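Local coordinates for protein Sodium/sialic acid symporter SiaT (PDB 5NV9) that couples the inward sodium gradient to the uptake of the sialic acid N-acetylneuraminic acid across the bacterial inner membrane, at residues Arg228-Trp231 and Thr232-Thr235; Ala246-Gln249 and Gln250-Ser254. All blocks are in the same frame, centred on the assembly; numbering follows the deposited sequence.

Interaction 1: residues Arg228-Trp231 and Thr232-Thr235; sequences RWSW and TDST
With CG of Arg-228 set between its backbone N and carbonyl carbon (chi1 60°) and the chain extended from CG to NE, the guanidinium is carried back across the turn to Asp-233. NH1 of Arg-228 forms a salt bridge with OD2 of Asp-233 at 2.8 Å, nearly straight and in the guanidinium plane; it uses the anti lone pair of OD2, and the carboxylate plane is turned 68° from that of the guanidinium. NH2 adds a weak bond to the same oxygen. Over one face of the guanidinium sits CG2 of Thr-235, 3.5 Å from CZ of Arg-228, while OG1 of Thr-235 donates to Arg-228 O at 3.0 Å. Just upstream, the side chain of Gln-226 and the carbonyl of Thr-225 also take N-H groups of the guanidinium. A water bridges OG of Ser-230 to OD2 of Asp-233. Inside the turn, OG of Ser-230 accepts the N-H of Thr-232 two residues on (N to OG 3.1 Å), which makes an ST turn, and takes that of Asp-233 N at 2.9 Å as well, here in the periplasmic loop leading to the N-cap residue Thr-235 of helix 236-253.

Interaction 2: residues Ala246-Gln249 and Gln250-Ser254; sequences ANIQ and QFTAS
At the edge of the Phe-251 ring, close to the ring plane, lies the carbonyl oxygen of Asn-247, 3.2 Å from CD2 of Phe-251. The same oxygen accepts the backbone N-H of Phe-251 at 3.0 Å, so the peptide group one turn back meets both the backbone and the ring edge of this residue. Leu-89, Val-54 and Val-257 also pack against Phe-251. The amide of Asn-247 is directed elsewhere, its ND2 donating to the carbonyl of Gly-81, a residue of the sialic acid pocket.

One residue further along, Ile-248 O is gripped twice by Thr-252. A chi1 of 64° turns the Thr-252 hydroxyl back along the helix, where OG1 of Thr-252 donates to Ile-248 O at 2.6 Å from above the carbonyl plane, whereas Thr-252 N reaches the oxygen at 3.0 Å from the opposite face. The two side chains run alongside each other, and CG2 of Ile-248 lies 3.5 Å from OG1 of Thr-252. The buried hydroxyl is thus satisfied within its own helix. Ala-253 N closes the next turn on Gln-249 O at 3.1 Å.

Gln-250 N bonds to Ala-246 O, while its side chain, bent at chi2, comes within about 4 Å of the bound N-acetylneuraminic acid and touches Thr-58; its NE2 makes a weak hydrogen bond to Asp-256. The i to i+4 bonds are those of an alpha-helix, and a threonine hydroxyl bonded back to the i-4 carbonyl is common in membrane-spanning helices; here helix 236-253 borders the substrate pocket of a LeuT-fold symporter.

In the fold
Interactions 1 and 2 follow one another along the chain, at the two ends of a single path: residues 228-235 form the periplasmic approach to helix 236-253, and residues 246-254 cover its last turns toward the cytoplasmic side and the residue after them. Their centres lie 23 Å apart and their nearest atoms about 12 Å, so they do not touch. Interaction 1 is a surface contact away from the annotated sites, and charge, hydroxyls and water shape it without a regular helix. Interaction 2, partly buried near the middle of the protein, relies on helical backbone bonds and one threonine hydroxyl, with neighbouring helices packed around it and the substrate close by.

Interaction 1: residues Arg228-Trp231 and Thr232-Thr235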
ATOM      1  N   ARG A 228      -2.819 -14.307 -23.610  1.00 29.18           N
ATOM      2  CA  ARG A 228      -2.187 -13.915 -24.845  1.00 28.83           C
ATOM      3  C   ARG A 228      -1.144 -12.916 -24.485  1.00 28.63           C
ATOM      4  O   ARG A 228      -1.327 -12.193 -23.541  1.00 24.26           O
ATOM      5  CB  ARG A 228      -3.195 -13.295 -25.819  1.00 29.04           C
ATOM      6  CG  ARG A 228      -3.890 -12.054 -25.324  1.00 27.07           C
ATOM      7  CD  ARG A 228      -4.871 -11.503 -26.351  1.00 26.80           C
ATOM      8  NE  ARG A 228      -5.722 -10.524 -25.657  1.00 24.99           N
ATOM      9  CZ  ARG A 228      -5.605  -9.188 -25.683  1.00 28.67           C
ATOM     10  NH1 ARG A 228      -4.730  -8.563 -26.437  1.00 28.13           N
ATOM     11  NH2 ARG A 228      -6.411  -8.444 -24.934  1.00 31.27           N
ATOM     12  N   TRP A 229      -0.031 -12.892 -25.212  1.00 30.46           N
ATOM     13  CA  TRP A 229       0.955 -11.845 -25.025  1.00 30.33           C
ATOM     14  C   TRP A 229       0.417 -10.490 -25.544  1.00 29.15           C
ATOM     15  O   TRP A 229      -0.298 -10.426 -26.557  1.00 29.89           O
ATOM     16  CB  TRP A 229       2.290 -12.180 -25.764  1.00 33.76           C
ATOM     17  CG  TRP A 229       3.309 -11.222 -25.323  1.00 36.38           C
ATOM     18  CD1 TRP A 229       3.816 -10.150 -26.024  1.00 39.89           C
ATOM     19  CD2 TRP A 229       3.851 -11.129 -23.998  1.00 38.17           C
ATOM     20  NE1 TRP A 229       4.675  -9.410 -25.207  1.00 38.88           N
ATOM     21  CE2 TRP A 229       4.709  -9.997 -23.967  1.00 38.01           C
ATOM     22  CE3 TRP A 229       3.691 -11.887 -22.838  1.00 35.06           C
ATOM     23  CZ2 TRP A 229       5.420  -9.636 -22.837  1.00 38.59           C
ATOM     24  CZ3 TRP A 229       4.382 -11.506 -21.709  1.00 38.21           C
ATOM     25  CH2 TRP A 229       5.245 -10.390 -21.718  1.00 35.88           C
ATOM     26  N   SER A 230       0.822  -9.406 -24.894  1.00 26.43           N
ATOM     27  CA  SER A 230       0.561  -8.078 -25.413  1.00 28.02           C
ATOM     28  C   SER A 230       1.636  -7.141 -24.898  1.00 27.14           C
ATOM     29  O   SER A 230       2.268  -7.404 -23.891  1.00 27.99           O
ATOM     30  CB  SER A 230      -0.842  -7.622 -25.025  1.00 27.85           C
ATOM     31  OG  SER A 230      -1.188  -6.366 -25.584  1.00 28.71           O
ATOM     32  N   TRP A 231       1.891  -6.077 -25.647  1.00 30.62           N
ATOM     33  CA  TRP A 231       2.728  -4.987 -25.204  1.00 30.99           C
ATOM     34  C   TRP A 231       1.850  -3.850 -24.680  1.00 29.12           C
ATOM     35  O   TRP A 231       2.330  -2.990 -23.949  1.00 27.44           O
ATOM     36  CB  TRP A 231       3.674  -4.519 -26.343  1.00 34.39           C
ATOM     37  CG  TRP A 231       4.711  -5.545 -26.757  1.00 37.59           C
ATOM     38  CD1 TRP A 231       4.741  -6.240 -27.936  1.00 40.06           C
ATOM     39  CD2 TRP A 231       5.846  -6.021 -25.993  1.00 40.69           C
ATOM     40  NE1 TRP A 231       5.805  -7.104 -27.958  1.00 38.27           N
ATOM     41  CE2 TRP A 231       6.509  -6.993 -26.792  1.00 39.77           C
ATOM     42  CE3 TRP A 231       6.366  -5.723 -24.723  1.00 40.51           C
ATOM     43  CZ2 TRP A 231       7.672  -7.663 -26.370  1.00 40.59           C
ATOM     44  CZ3 TRP A 231       7.541  -6.387 -24.298  1.00 40.17           C
ATOM     45  CH2 TRP A 231       8.158  -7.363 -25.120  1.00 39.97           C
ATOM     46  N   THR A 232       0.551  -3.856 -24.995  1.00 28.07           N
ATOM     47  CA  THR A 232      -0.289  -2.719 -24.661  1.00 26.83           C
ATOM     48  C   THR A 232      -1.431  -3.024 -23.672  1.00 25.38           C
ATOM     49  O   THR A 232      -1.879  -2.143 -22.958  1.00 29.17           O
ATOM     50  CB  THR A 232      -0.857  -2.067 -25.954  1.00 27.85           C
ATOM     51  OG1 THR A 232      -1.663  -3.018 -26.628  1.00 28.48           O
ATOM     52  CG2 THR A 232       0.290  -1.633 -26.908  1.00 29.54           C
ATOM     53  N   ASP A 233      -1.929  -4.248 -23.681  1.00 27.20           N
ATOM     54  CA  ASP A 233      -3.132  -4.636 -22.946  1.00 28.08           C
ATOM     55  C   ASP A 233      -2.717  -5.404 -21.714  1.00 24.23           C
ATOM     56  O   ASP A 233      -1.664  -6.049 -21.710  1.00 24.54           O
ATOM     57  CB  ASP A 233      -4.031  -5.599 -23.770  1.00 31.13           C
ATOM     58  CG  ASP A 233      -4.555  -4.983 -25.106  1.00 36.64           C
ATOM     59  OD1 ASP A 233      -4.668  -3.745 -25.222  1.00 34.52           O
ATOM     60  OD2 ASP A 233      -4.826  -5.770 -26.050  1.00 39.22           O
ATOM     61  N   SER A 234      -3.624  -5.411 -20.735  1.00 23.02           N
ATOM     62  CA  SER A 234      -3.432  -5.990 -19.437  1.00 24.25           C
ATOM     63  C   SER A 234      -3.938  -7.402 -19.420  1.00 23.55           C
ATOM     64  O   SER A 234      -4.819  -7.751 -18.654  1.00 24.10           O
ATOM     65  CB  SER A 234      -4.172  -5.147 -18.363  1.00 24.38           C
ATOM     66  OG  SER A 234      -3.531  -3.867 -18.232  1.00 24.48           O
ATOM     67  N   THR A 235      -3.311  -8.219 -20.228  1.00 23.33           N
ATOM     68  CA  THR A 235      -3.619  -9.646 -20.319  1.00 23.75           C
ATOM     69  C   THR A 235      -2.997 -10.396 -19.127  1.00 24.48           C
ATOM     70  O   THR A 235      -2.276  -9.818 -18.303  1.00 24.07           O
ATOM     71  CB  THR A 235      -3.045 -10.141 -21.639  1.00 26.17           C
ATOM     72  OG1 THR A 235      -1.637 -10.008 -21.576  1.00 25.67           O
ATOM     73  CG2 THR A 235      -3.605  -9.261 -22.842  1.00 29.19           C
TER
HETATM   74  O   HOH W   1      -2.771  -6.578 -27.931  1.00 39.10           O

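Interaction 2: residues Ala246-Gln249 and Gln250-Ser254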
ATOM      1  N   ALA A 246       5.717  -5.642  -8.952  1.00 24.91           N
ATOM      2  CA  ALA A 246       5.126  -4.690  -8.031  1.00 25.63           C
ATOM      3  C   ALA A 246       5.167  -5.241  -6.620  1.00 24.37           C
ATOM      4  O   ALA A 246       5.319  -4.463  -5.656  1.00 20.24           O
ATOM      5  CB  ALA A 246       3.685  -4.346  -8.416  1.00 25.48           C
ATOM      6  N   ASN A 247       5.005  -6.564  -6.524  1.00 20.24           N
ATOM      7  CA  ASN A 247       4.979  -7.262  -5.251  1.00 21.15           C
ATOM      8  C   ASN A 247       6.395  -7.329  -4.690  1.00 20.14           C
ATOM      9  O   ASN A 247       6.578  -7.119  -3.491  1.00 21.48           O
ATOM     10  CB  ASN A 247       4.368  -8.698  -5.349  1.00 21.54           C
ATOM     11  CG  ASN A 247       2.848  -8.682  -5.591  1.00 22.85           C
ATOM     12  OD1 ASN A 247       2.170  -7.753  -5.190  1.00 25.59           O
ATOM     13  ND2 ASN A 247       2.337  -9.670  -6.301  1.00 21.64           N
ATOM     14  N   ILE A 248       7.411  -7.573  -5.541  1.00 19.77           N
ATOM     15  CA  ILE A 248       8.768  -7.535  -5.054  1.00 18.34           C
ATOM     16  C   ILE A 248       9.040  -6.112  -4.531  1.00 18.61           C
ATOM     17  O   ILE A 248       9.655  -5.915  -3.466  1.00 17.82           O
ATOM     18  CB  ILE A 248       9.786  -7.965  -6.107  1.00 20.66           C
ATOM     19  CG1 ILE A 248       9.579  -9.456  -6.418  1.00 22.87           C
ATOM     20  CG2 ILE A 248      11.192  -7.836  -5.586  1.00 20.36           C
ATOM     21  CD1 ILE A 248      10.031  -9.817  -7.834  1.00 25.19           C
ATOM     22  N   GLN A 249       8.616  -5.118  -5.272  1.00 18.36           N
ATOM     23  CA  GLN A 249       8.787  -3.725  -4.760  1.00 20.84           C
ATOM     24  C   GLN A 249       8.182  -3.595  -3.373  1.00 21.19           C
ATOM     25  O   GLN A 249       8.804  -3.086  -2.427  1.00 25.65           O
ATOM     26  CB  GLN A 249       8.134  -2.727  -5.692  1.00 20.52           C
ATOM     27  CG  GLN A 249       8.215  -1.325  -5.132  1.00 25.42           C
ATOM     28  CD  GLN A 249       7.754  -0.263  -6.111  1.00 30.34           C
ATOM     29  OE1 GLN A 249       7.958  -0.359  -7.321  1.00 32.60           O
ATOM     30  NE2 GLN A 249       7.187   0.793  -5.582  1.00 36.76           N
ATOM     31  N   GLN A 250       6.950  -4.022  -3.264  1.00 21.58           N
ATOM     32  CA  GLN A 250       6.142  -3.801  -2.003  1.00 23.53           C
ATOM     33  C   GLN A 250       6.772  -4.461  -0.782  1.00 21.41           C
ATOM     34  O   GLN A 250       6.856  -3.852   0.264  1.00 22.69           O
ATOM     35  CB  GLN A 250       4.710  -4.304  -2.193  1.00 24.69           C
ATOM     36  CG  GLN A 250       3.739  -4.112  -1.019  1.00 30.13           C
ATOM     37  CD  GLN A 250       3.467  -2.649  -0.718  1.00 34.16           C
ATOM     38  OE1 GLN A 250       2.458  -2.080  -1.169  1.00 38.72           O
ATOM     39  NE2 GLN A 250       4.379  -2.019   0.035  1.00 33.56           N
ATOM     40  N   PHE A 251       7.273  -5.680  -0.957  1.00 21.94           N
ATOM     41  CA  PHE A 251       7.778  -6.486   0.132  1.00 21.36           C
ATOM     42  C   PHE A 251       9.266  -6.484   0.393  1.00 22.29           C
ATOM     43  O   PHE A 251       9.656  -6.995   1.453  1.00 23.09           O
ATOM     44  CB  PHE A 251       7.193  -7.921   0.008  1.00 22.44           C
ATOM     45  CG  PHE A 251       5.706  -7.941   0.188  1.00 21.64           C
ATOM     46  CD1 PHE A 251       5.151  -8.019   1.460  1.00 24.72           C
ATOM     47  CD2 PHE A 251       4.849  -7.797  -0.908  1.00 25.36           C
ATOM     48  CE1 PHE A 251       3.773  -7.993   1.639  1.00 24.25           C
ATOM     49  CE2 PHE A 251       3.459  -7.767  -0.741  1.00 23.08           C
ATOM     50  CZ  PHE A 251       2.936  -7.870   0.543  1.00 25.52           C
ATOM     51  N   THR A 252      10.076  -5.905  -0.503  1.00 22.11           N
ATOM     52  CA  THR A 252      11.551  -5.813  -0.313  1.00 22.28           C
ATOM     53  C   THR A 252      12.126  -4.384  -0.293  1.00 23.36           C
ATOM     54  O   THR A 252      13.159  -4.121   0.301  1.00 26.58           O
ATOM     55  CB  THR A 252      12.313  -6.595  -1.399  1.00 24.44           C
ATOM     56  OG1 THR A 252      12.103  -6.056  -2.712  1.00 22.54           O
ATOM     57  CG2 THR A 252      11.896  -8.050  -1.397  1.00 26.93           C
ATOM     58  N   ALA A 253      11.479  -3.458  -0.983  1.00 21.11           N
ATOM     59  CA  ALA A 253      12.091  -2.163  -1.273  1.00 19.49           C
ATOM     60  C   ALA A 253      11.271  -1.015  -0.751  1.00 20.68           C
ATOM     61  O   ALA A 253      11.677   0.098  -0.953  1.00 23.19           O
ATOM     62  CB  ALA A 253      12.316  -2.011  -2.785  1.00 17.73           C
ATOM     63  N   SER A 254      10.164  -1.284  -0.043  1.00 20.12           N
ATOM     64  CA  SER A 254       9.222  -0.258   0.359  1.00 22.45           C
ATOM     65  C   SER A 254       9.190  -0.193   1.884  1.00 21.83           C
ATOM     66  O   SER A 254       8.862  -1.177   2.542  1.00 21.16           O
ATOM     67  CB  SER A 254       7.852  -0.578  -0.219  1.00 25.94           C
ATOM     68  OG  SER A 254       7.001   0.526  -0.082  1.00 35.75           O
TER